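Local atomic coordinates of major pollen allergen Pla l 1 (Plantago lanceolata, PDB entry 4Z8W), a protein that is a secreted major pollen allergen of the Ole e 1-like family and binds zinc ions. Residues Arg32-Val38 / Gly55-Gly61; Ile76-Ser81 / Val117-Phe122; Phe9-Val15 / Gly61-Val67. One frame throughout, in Å; residues are numbered along the deposited sequence.

How the contacts relate
From the N terminus, residues 9-15 lie on strand 8-18 and wait for 61-67 to close contact 3 as an antiparallel pair. Within that loop the chain forms contact 1: 32-38 leads into strand 37-42, and its partner segment, 55-61, continues from the end of the hairpin mate, strand 51-56. G61 belongs to both contacts, ending the inner one and starting the second segment of the outer one. Contact 2 opens afterwards, so it follows in series, bringing 76-81 against 117-122. Strand 74-80 pairs with 37-42 in one sheet, and strand 114-123 pairs with 8-18 in the other. Contact 2 thus spans the core between the sheets that contacts 1 and 3 help build.

Contact 1: residues Arg32-Val38 / Gly55-Gly61; sequences RMAGAQV and GETDQDG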
loop_
_atom_site.group_PDB
_atom_site.type_symbol
_atom_site.label_atom_id
_atom_site.label_comp_id
_atom_site.label_asym_id
_atom_site.label_seq_id
_atom_site.Cartn_x
_atom_site.Cartn_y
_atom_site.Cartn_z
ATOM N N ARG A 32 -8.535 -10.052 2.067
ATOM C CA ARG A 32 -8.400 -9.137 0.924
ATOM C C ARG A 32 -9.516 -8.096 0.916
ATOM O O ARG A 32 -10.656 -8.440 1.071
ATOM C CB ARG A 32 -8.434 -9.961 -0.379
ATOM C CG ARG A 32 -7.200 -10.880 -0.569
ATOM C CD ARG A 32 -7.304 -11.951 -1.672
ATOM N NE ARG A 32 -6.010 -12.645 -1.827
ATOM C CZ ARG A 32 -4.973 -12.209 -2.575
ATOM N NH1 ARG A 32 -5.068 -11.087 -3.298
ATOM N NH2 ARG A 32 -3.828 -12.909 -2.611
ATOM N N MET A 33 -9.189 -6.813 0.769
ATOM C CA MET A 33 -10.210 -5.743 0.789
ATOM C C MET A 33 -10.364 -5.073 -0.611
ATOM O O MET A 33 -9.433 -4.398 -1.096
ATOM C CB MET A 33 -9.837 -4.644 1.816
ATOM C CG MET A 33 -10.822 -3.478 1.886
ATOM S SD MET A 33 -10.399 -2.164 2.999
ATOM C CE MET A 33 -10.285 -3.090 4.539
ATOM N N ALA A 34 -11.556 -5.206 -1.210
ATOM C CA ALA A 34 -11.985 -4.461 -2.387
ATOM C C ALA A 34 -12.418 -3.066 -2.058
ATOM O O ALA A 34 -13.064 -2.812 -1.036
ATOM C CB ALA A 34 -13.141 -5.213 -3.107
ATOM N N GLY A 35 -12.072 -2.128 -2.931
ATOM C CA GLY A 35 -12.591 -0.755 -2.790
ATOM C C GLY A 35 -11.726 0.095 -1.935
ATOM O O GLY A 35 -12.090 1.226 -1.652
ATOM N N ALA A 36 -10.579 -0.445 -1.446
ATOM C CA ALA A 36 -9.725 0.393 -0.627
ATOM C C ALA A 36 -9.108 1.424 -1.546
ATOM O O ALA A 36 -8.869 1.153 -2.695
ATOM C CB ALA A 36 -8.590 -0.426 0.062
ATOM N N GLN A 37 -8.779 2.594 -0.997
ATOM C CA GLN A 37 -8.096 3.596 -1.761
ATOM C C GLN A 37 -6.674 3.772 -1.217
ATOM O O GLN A 37 -6.481 3.961 -0.007
ATOM C CB GLN A 37 -8.866 4.919 -1.707
ATOM C CG GLN A 37 -10.275 4.853 -2.365
ATOM C CD GLN A 37 -11.184 6.026 -1.973
ATOM O OE1 GLN A 37 -10.722 7.161 -1.681
ATOM N NE2 GLN A 37 -12.465 5.748 -1.903
ATOM N N VAL A 38 -5.716 3.800 -2.159
ATOM C CA VAL A 38 -4.289 3.923 -1.872
ATOM C C VAL A 38 -3.726 5.131 -2.649
ATOM O O VAL A 38 -4.371 5.682 -3.554
ATOM C CB VAL A 38 -3.518 2.615 -2.196
ATOM C CG1 VAL A 38 -4.110 1.374 -1.486
ATOM C CG2 VAL A 38 -3.550 2.335 -3.692
ATOM N N GLY A 55 -5.534 5.255 -6.634
ATOM C CA GLY A 55 -6.364 4.211 -7.275
ATOM C C GLY A 55 -7.002 3.347 -6.180
ATOM O O GLY A 55 -6.735 3.527 -4.955
ATOM N N GLU A 56 -7.798 2.407 -6.627
ATOM C CA GLU A 56 -8.634 1.608 -5.780
ATOM C C GLU A 56 -8.276 0.184 -5.996
ATOM O O GLU A 56 -7.787 -0.183 -7.060
ATOM C CB GLU A 56 -10.156 1.829 -6.162
ATOM C CG GLU A 56 -10.646 3.182 -5.718
ATOM C CD GLU A 56 -12.129 3.186 -5.367
ATOM O OE1 GLU A 56 -12.836 2.159 -5.604
ATOM O OE2 GLU A 56 -12.562 4.226 -4.830
ATOM N N THR A 57 -8.451 -0.647 -4.965
ATOM C CA THR A 57 -8.156 -2.057 -5.142
ATOM C C THR A 57 -9.354 -2.751 -5.799
ATOM O O THR A 57 -10.458 -2.232 -5.709
ATOM C CB THR A 57 -7.943 -2.797 -3.864
ATOM O OG1 THR A 57 -9.043 -2.532 -2.955
ATOM C CG2 THR A 57 -6.583 -2.322 -3.220
ATOM N N ASP A 58 -9.115 -3.909 -6.366
ATOM C CA ASP A 58 -10.163 -4.662 -7.043
ATOM C C ASP A 58 -10.646 -5.822 -6.147
ATOM O O ASP A 58 -10.378 -5.863 -4.889
ATOM C CB ASP A 58 -9.598 -5.189 -8.400
ATOM C CG ASP A 58 -8.594 -6.270 -8.231
ATOM O OD1 ASP A 58 -8.319 -6.689 -7.079
ATOM O OD2 ASP A 58 -8.048 -6.742 -9.268
ATOM N N GLN A 59 -11.285 -6.802 -6.782
ATOM C CA GLN A 59 -11.880 -7.939 -6.072
ATOM C C GLN A 59 -10.915 -8.781 -5.320
ATOM O O GLN A 59 -11.302 -9.440 -4.365
ATOM C CB GLN A 59 -12.565 -8.889 -7.080
ATOM C CG GLN A 59 -13.835 -8.299 -7.635
ATOM C CD GLN A 59 -14.792 -7.923 -6.541
ATOM O OE1 GLN A 59 -15.445 -8.794 -5.936
ATOM N NE2 GLN A 59 -14.885 -6.630 -6.264
ATOM N N ASP A 60 -9.690 -8.880 -5.806
ATOM C CA ASP A 60 -8.687 -9.619 -5.070
ATOM C C ASP A 60 -7.929 -8.733 -4.067
ATOM O O ASP A 60 -6.926 -9.174 -3.523
ATOM C CB ASP A 60 -7.692 -10.276 -6.026
ATOM C CG ASP A 60 -8.335 -11.301 -6.931
ATOM O OD1 ASP A 60 -8.981 -12.247 -6.422
ATOM O OD2 ASP A 60 -8.181 -11.156 -8.160
ATOM N N GLY A 61 -8.402 -7.524 -3.827
ATOM C CA GLY A 61 -7.691 -6.532 -2.960
ATOM C C GLY A 61 -6.385 -6.031 -3.610
ATOM O O GLY A 61 -5.442 -5.653 -2.899
#
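T57 reaches across to M33 and A36, and its hydroxyl takes part in two hydrogen bonds, one given and one accepted. OG1 donates to M33 O (2.7 Å), in the carbonyl plane on a lone pair, and accepts from A36 N at 3.0 Å. A chi1 of 51° sets OG1 between the backbone N and the carbonyl carbon of T57, the cramped place that aims the hydroxyl at the other segment. Backbone bonds flank it: T57 N gives to A36 O, while G35 N meets T57 O from above the carbonyl plane. A buried polar group is thereby fixed in rotation.

At one end R32 runs extended from CG to NE alongside the turn, its CD resting 3.4 Å from D60 O. NH1 then bonds D60 O at 2.7 Å, the oxygen lying in the guanidinium plane. The turn itself, type I from D58 to G61, is braced by D58 OD1, which accepts from D60 N in an Asx turn and also from V62 N.

At the other end Q37 and E56 lie side by side and point the same way, CG to CG 3.8 Å, with amide and carboxylate planes only 10° apart. On the other face of this pairing V38 turns CG2 to within 3.6 Å of G55 O, and V38 N meets that oxygen almost straight at 3.0 Å. V38 also packs on V15 and Y63. Together these contacts form the open end of the antiparallel beta hairpin 37-42/51-56, where the strand pairing gives way to a loop crosslinked by the T57 hydroxyl and to the type I turn D58-G61.

Contact 2: residues Ile76-Ser81 / Val117-Phe122; sequences IKLVKS and VKPLSF
L78 and F122 interlock across the core between two beta sheets of this Ole e 1-like fold. Strands 76-80 and 120-122 run in nearly the same direction, 21° apart, but their axes come no closer than 8.0 Å. No hydrogen bond joins them; the contact is made by side chains packing on one another and on the facing backbone.

The F122 ring is the largest bump, and it enters a slot between L78 and S81. One face carries L78 CD1, 3.8 Å from the ring centroid; the opposite face carries S81 CB, 3.6 Å from that centroid. Both are CH-pi contacts almost along the ring normal. A classic beta bulge, in which V79 and K80 both face Q37, lies between the two walls of the slot and is consistent with its shape. Two successive residues there turn outward, which leaves L78 and S81, three positions apart, both directed at the ring. F122 sets CG anti to its carbonyl carbon (chi1 -72°), and the far end of the ring reaches the bulge, with CZ 3.4 Å from S81 N.

L78 is a bump in its turn. It passes L120 in the opposite direction and lodges between L120 and F122, its CD2 lying 3.6 Å from L120 CB. L120 answers by pushing CD1 into the hollow between I76 and L78, where it comes 4.2 Å from I76 CG2. Farther along, I76 CD1 meets V117 CG1, also at 4.2 Å, and V11 of strand 8-18 touches both residues.

S81 OG is held over the same ring face as CB by bonds to C86 O and R83 N. Beneath the other face, the same L78 CD1 that sits on F122 also presses on the backbone before it, 3.3 Å from S121 O.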
loop_
_atom_site.group_PDB
_atom_site.type_symbol
_atom_site.label_atom_id
_atom_site.label_comp_id
_atom_site.label_asym_id
_atom_site.label_seq_id
_atom_site.Cartn_x
_atom_site.Cartn_y
_atom_site.Cartn_z
ATOM N N ILE A 76 3.886 3.969 -1.294
ATOM C CA ILE A 76 2.436 3.773 -1.332
ATOM C C ILE A 76 1.868 3.837 0.092
ATOM O O ILE A 76 2.325 3.090 1.006
ATOM C CB ILE A 76 1.996 2.494 -2.058
ATOM C CG1 ILE A 76 2.365 2.528 -3.536
ATOM C CG2 ILE A 76 0.448 2.391 -2.067
ATOM C CD1 ILE A 76 3.812 2.181 -3.782
ATOM N N LYS A 77 0.854 4.705 0.298
ATOM C CA LYS A 77 0.137 4.747 1.603
ATOM C C LYS A 77 -1.347 4.389 1.492
ATOM O O LYS A 77 -1.951 4.590 0.443
ATOM C CB LYS A 77 0.343 6.109 2.318
ATOM C CG LYS A 77 -0.318 7.329 1.642
ATOM C CD LYS A 77 0.103 8.613 2.415
ATOM C CE LYS A 77 -0.407 9.895 1.761
ATOM N NZ LYS A 77 -1.799 9.714 1.256
ATOM N N LEU A 78 -1.907 3.793 2.552
ATOM C CA LEU A 78 -3.365 3.567 2.605
ATOM C C LEU A 78 -4.003 4.954 2.803
ATOM O O LEU A 78 -3.401 5.806 3.423
ATOM C CB LEU A 78 -3.745 2.751 3.826
ATOM C CG LEU A 78 -3.222 1.308 3.842
ATOM C CD1 LEU A 78 -3.621 0.607 5.151
ATOM C CD2 LEU A 78 -3.699 0.577 2.601
ATOM N N VAL A 79 -5.159 5.201 2.211
ATOM C CA VAL A 79 -5.838 6.506 2.536
ATOM C C VAL A 79 -7.238 6.181 3.093
ATOM O O VAL A 79 -7.548 6.535 4.252
ATOM C CB VAL A 79 -6.036 7.390 1.280
ATOM C CG1 VAL A 79 -6.706 8.716 1.677
ATOM C CG2 VAL A 79 -4.721 7.556 0.480
ATOM N N LYS A 80 -8.066 5.496 2.309
ATOM C CA LYS A 80 -9.403 5.138 2.768
ATOM C C LYS A 80 -9.776 3.657 2.694
ATOM O O LYS A 80 -9.644 2.965 1.657
ATOM C CB LYS A 80 -10.511 5.842 1.927
ATOM C CG LYS A 80 -10.461 7.376 1.854
ATOM C CD LYS A 80 -10.554 8.067 3.234
ATOM C CE LYS A 80 -11.025 9.535 3.047
ATOM N NZ LYS A 80 -10.901 10.251 4.380
ATOM N N SER A 81 -10.425 3.219 3.766
ATOM C CA SER A 81 -10.996 1.886 3.834
ATOM C C SER A 81 -12.436 1.851 3.270
ATOM O O SER A 81 -13.213 2.827 3.456
ATOM C CB SER A 81 -11.005 1.450 5.317
ATOM O OG SER A 81 -11.643 0.159 5.416
ATOM N N VAL A 117 4.828 -4.447 -4.821
ATOM C CA VAL A 117 5.203 -3.886 -3.519
ATOM C C VAL A 117 4.694 -4.787 -2.376
ATOM O O VAL A 117 3.851 -5.659 -2.613
ATOM C CB VAL A 117 4.799 -2.409 -3.445
ATOM C CG1 VAL A 117 5.370 -1.665 -4.666
ATOM C CG2 VAL A 117 3.294 -2.269 -3.422
ATOM N N LYS A 118 5.203 -4.587 -1.157
ATOM C CA LYS A 118 4.791 -5.286 0.025
ATOM C C LYS A 118 3.306 -4.929 0.363
ATOM O O LYS A 118 2.872 -3.795 0.064
ATOM C CB LYS A 118 5.696 -4.926 1.226
ATOM C CG LYS A 118 7.145 -5.531 1.108
ATOM C CD LYS A 118 7.966 -5.162 2.383
ATOM C CE LYS A 118 9.448 -5.605 2.323
ATOM N NZ LYS A 118 9.934 -6.053 3.669
ATOM N N PRO A 119 2.570 -5.877 0.962
ATOM C CA PRO A 119 1.098 -5.660 1.252
ATOM C C PRO A 119 0.873 -4.696 2.424
ATOM O O PRO A 119 1.750 -4.503 3.254
ATOM C CB PRO A 119 0.579 -7.074 1.585
ATOM C CG PRO A 119 1.792 -7.891 1.887
ATOM C CD PRO A 119 2.969 -7.299 1.121
ATOM N N LEU A 120 -0.260 -4.022 2.431
ATOM C CA LEU A 120 -0.645 -3.132 3.528
ATOM C C LEU A 120 -1.959 -3.638 4.100
ATOM O O LEU A 120 -2.722 -4.306 3.404
ATOM C CB LEU A 120 -0.886 -1.698 2.993
ATOM C CG LEU A 120 0.375 -0.974 2.488
ATOM C CD1 LEU A 120 -0.005 0.089 1.446
ATOM C CD2 LEU A 120 1.154 -0.436 3.667
ATOM N N SER A 121 -2.241 -3.309 5.343
ATOM C CA SER A 121 -3.526 -3.649 5.916
ATOM C C SER A 121 -4.160 -2.491 6.726
ATOM O O SER A 121 -3.495 -1.758 7.444
ATOM C CB SER A 121 -3.377 -4.936 6.816
ATOM O OG SER A 121 -2.449 -4.657 7.891
ATOM N N PHE A 122 -5.460 -2.361 6.617
ATOM C CA PHE A 122 -6.238 -1.729 7.658
ATOM C C PHE A 122 -6.514 -2.762 8.791
ATOM O O PHE A 122 -6.402 -3.963 8.605
ATOM C CB PHE A 122 -7.592 -1.321 7.047
ATOM C CG PHE A 122 -7.514 -0.149 6.104
ATOM C CD1 PHE A 122 -7.240 1.130 6.598
ATOM C CD2 PHE A 122 -7.622 -0.329 4.719
ATOM C CE1 PHE A 122 -7.110 2.237 5.740
ATOM C CE2 PHE A 122 -7.560 0.779 3.854
ATOM C CZ PHE A 122 -7.338 2.058 4.361
#

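Contact 3: residues Phe9-Val15 / Gly61-Val67; sequences FHVEGEV and GVYRLPV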
loop_
_atom_site.group_PDB
_atom_site.type_symbol
_atom_site.label_atom_id
_atom_site.label_comp_id
_atom_site.label_asym_id
_atom_site.label_seq_id
_atom_site.Cartn_x
_atom_site.Cartn_y
_atom_site.Cartn_z
ATOM N N PHE A 9 5.098 2.446 -16.241
ATOM C CA PHE A 9 5.120 1.400 -15.234
ATOM C C PHE A 9 3.687 1.149 -14.714
ATOM O O PHE A 9 2.812 2.004 -14.852
ATOM C CB PHE A 9 6.006 1.850 -14.058
ATOM C CG PHE A 9 7.509 1.884 -14.374
ATOM C CD1 PHE A 9 8.261 0.691 -14.496
ATOM C CD2 PHE A 9 8.186 3.102 -14.450
ATOM C CE1 PHE A 9 9.636 0.725 -14.760
ATOM C CE2 PHE A 9 9.581 3.146 -14.708
ATOM C CZ PHE A 9 10.310 1.959 -14.855
ATOM N N HIS A 10 3.489 -0.011 -14.091
ATOM C CA HIS A 10 2.346 -0.228 -13.179
ATOM C C HIS A 10 2.861 -0.673 -11.786
ATOM O O HIS A 10 3.652 -1.573 -11.670
ATOM C CB HIS A 10 1.342 -1.243 -13.783
ATOM C CG HIS A 10 0.594 -0.704 -14.982
ATOM N ND1 HIS A 10 1.067 -0.826 -16.269
ATOM C CD2 HIS A 10 -0.574 -0.015 -15.075
ATOM C CE1 HIS A 10 0.234 -0.239 -17.108
ATOM N NE2 HIS A 10 -0.769 0.274 -16.405
ATOM N N VAL A 11 2.380 -0.032 -10.724
ATOM C CA VAL A 11 2.790 -0.483 -9.433
ATOM C C VAL A 11 1.698 -1.361 -8.855
ATOM O O VAL A 11 0.586 -0.875 -8.658
ATOM C CB VAL A 11 3.049 0.724 -8.557
ATOM C CG1 VAL A 11 3.366 0.240 -7.148
ATOM C CG2 VAL A 11 4.220 1.527 -9.162
ATOM N N GLU A 12 2.041 -2.588 -8.483
ATOM C CA GLU A 12 0.995 -3.515 -8.058
ATOM C C GLU A 12 1.208 -3.946 -6.625
ATOM O O GLU A 12 2.326 -4.247 -6.225
ATOM C CB GLU A 12 1.011 -4.737 -8.947
ATOM C CG GLU A 12 -0.383 -5.203 -9.255
ATOM C CD GLU A 12 -0.412 -6.129 -10.462
ATOM O OE1 GLU A 12 0.209 -7.185 -10.336
ATOM O OE2 GLU A 12 -1.083 -5.806 -11.473
ATOM N N GLY A 13 0.139 -3.956 -5.836
ATOM C CA GLY A 13 0.244 -4.440 -4.454
ATOM C C GLY A 13 -1.146 -4.836 -3.973
ATOM O O GLY A 13 -2.124 -4.696 -4.685
ATOM N N GLU A 14 -1.186 -5.357 -2.754
ATOM C CA GLU A 14 -2.428 -5.835 -2.124
ATOM C C GLU A 14 -2.837 -5.026 -0.884
ATOM O O GLU A 14 -1.954 -4.519 -0.174
ATOM C CB GLU A 14 -2.276 -7.311 -1.711
ATOM C CG GLU A 14 -2.200 -8.316 -2.859
ATOM C CD GLU A 14 -0.806 -8.379 -3.456
ATOM O OE1 GLU A 14 0.132 -8.798 -2.733
ATOM O OE2 GLU A 14 -0.642 -8.023 -4.640
ATOM N N VAL A 15 -4.146 -4.942 -0.582
ATOM C CA VAL A 15 -4.582 -4.375 0.690
ATOM C C VAL A 15 -5.455 -5.440 1.385
ATOM O O VAL A 15 -6.336 -6.021 0.742
ATOM C CB VAL A 15 -5.387 -3.057 0.460
ATOM C CG1 VAL A 15 -5.987 -2.499 1.773
ATOM C CG2 VAL A 15 -4.459 -2.012 -0.159
ATOM N N GLY A 61 -8.402 -7.524 -3.827
ATOM C CA GLY A 61 -7.691 -6.532 -2.960
ATOM C C GLY A 61 -6.385 -6.031 -3.610
ATOM O O GLY A 61 -5.442 -5.653 -2.899
ATOM N N VAL A 62 -6.323 -6.013 -4.946
ATOM C CA VAL A 62 -5.063 -5.646 -5.697
ATOM C C VAL A 62 -5.234 -4.307 -6.339
ATOM O O VAL A 62 -6.256 -4.053 -6.995
ATOM C CB VAL A 62 -4.744 -6.671 -6.818
ATOM C CG1 VAL A 62 -3.441 -6.323 -7.562
ATOM C CG2 VAL A 62 -4.633 -8.076 -6.240
ATOM N N TYR A 63 -4.270 -3.388 -6.159
ATOM C CA TYR A 63 -4.376 -2.143 -6.905
ATOM C C TYR A 63 -3.302 -2.204 -8.028
ATOM O O TYR A 63 -2.372 -2.994 -7.959
ATOM C CB TYR A 63 -4.150 -0.865 -6.045
ATOM C CG TYR A 63 -2.851 -0.920 -5.168
ATOM C CD1 TYR A 63 -1.572 -0.573 -5.708
ATOM C CD2 TYR A 63 -2.926 -1.323 -3.838
ATOM C CE1 TYR A 63 -0.435 -0.627 -4.910
ATOM C CE2 TYR A 63 -1.761 -1.387 -3.008
ATOM C CZ TYR A 63 -0.546 -1.047 -3.551
ATOM O OH TYR A 63 0.576 -1.080 -2.775
ATOM N N ARG A 64 -3.384 -1.319 -9.010
ATOM C CA ARG A 64 -2.395 -1.357 -10.119
ATOM C C ARG A 64 -2.384 0.047 -10.638
ATOM O O ARG A 64 -3.306 0.524 -11.331
ATOM C CB ARG A 64 -2.775 -2.418 -11.148
ATOM C CG ARG A 64 -1.969 -2.450 -12.406
ATOM C CD ARG A 64 -2.435 -3.605 -13.286
ATOM N NE ARG A 64 -1.828 -3.542 -14.599
ATOM C CZ ARG A 64 -0.715 -4.203 -14.919
ATOM N NH1 ARG A 64 -0.099 -4.979 -14.009
ATOM N NH2 ARG A 64 -0.210 -4.085 -16.141
ATOM N N LEU A 65 -1.363 0.781 -10.205
ATOM C CA LEU A 65 -1.314 2.191 -10.498
ATOM C C LEU A 65 -0.436 2.431 -11.716
ATOM O O LEU A 65 0.719 1.947 -11.755
ATOM C CB LEU A 65 -0.791 2.943 -9.297
ATOM C CG LEU A 65 -1.367 2.636 -7.907
ATOM C CD1 LEU A 65 -0.491 3.340 -6.855
ATOM C CD2 LEU A 65 -2.832 3.063 -7.747
ATOM N N PRO A 66 -0.968 3.157 -12.729
ATOM C CA PRO A 66 -0.172 3.376 -13.980
ATOM C C PRO A 66 0.696 4.602 -13.747
ATOM O O PRO A 66 0.208 5.623 -13.318
ATOM C CB PRO A 66 -1.270 3.674 -15.048
ATOM C CG PRO A 66 -2.466 4.119 -14.271
ATOM C CD PRO A 66 -2.251 3.904 -12.775
ATOM N N VAL A 67 1.999 4.464 -13.908
ATOM C CA VAL A 67 2.927 5.569 -13.584
ATOM C C VAL A 67 3.614 5.976 -14.902
ATOM O O VAL A 67 3.919 5.124 -15.696
ATOM C CB VAL A 67 3.974 5.018 -12.614
ATOM C CG1 VAL A 67 5.206 5.957 -12.462
ATOM C CG2 VAL A 67 3.247 4.744 -11.259
HETATM O O HOH W 1 0.289 -2.852 -0.774
#
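Y63 and G13 meet as a hydrogen-bonded pair in the antiparallel ladder that joins strands 8-18 and 62-68 within the mixed sheet. Backbone bonds run along it from F9-V67 to V15-G61.

Y63, R64 and H10 have the largest buried areas of any residues here, Y63 the most. Its chi1 of 50° swings the ring back over the partner strand, where G13, lacking a side chain, lets it lie flat. G13 CA stands 4.0 Å from the ring centroid in a CH-pi contact, while V15 CG2 comes in at the ring edge. F9, V11, L65 and V67 share that face, and L65 and V67 pack on L40 of strand 37-42.

On the opposite face R64 and H10 stack, guanidinium on imidazole, with centres 4.1 Å apart and planes at 12°. The R64 chain is extended from CG to NE, which carries the group over the ring. NH1 also forms a salt bridge with E12 OE2 (2.8 Å), meeting it from above the carboxylate plane, yet the oxygen lies near the guanidinium plane at its edge, so the guanidinium face is left to H10, whose CD2 touches P66 CA.

Beyond G13, a water bridges the strands: it accepts from Y63 OH (2.7 Å) and donates to E14 O (2.9 Å).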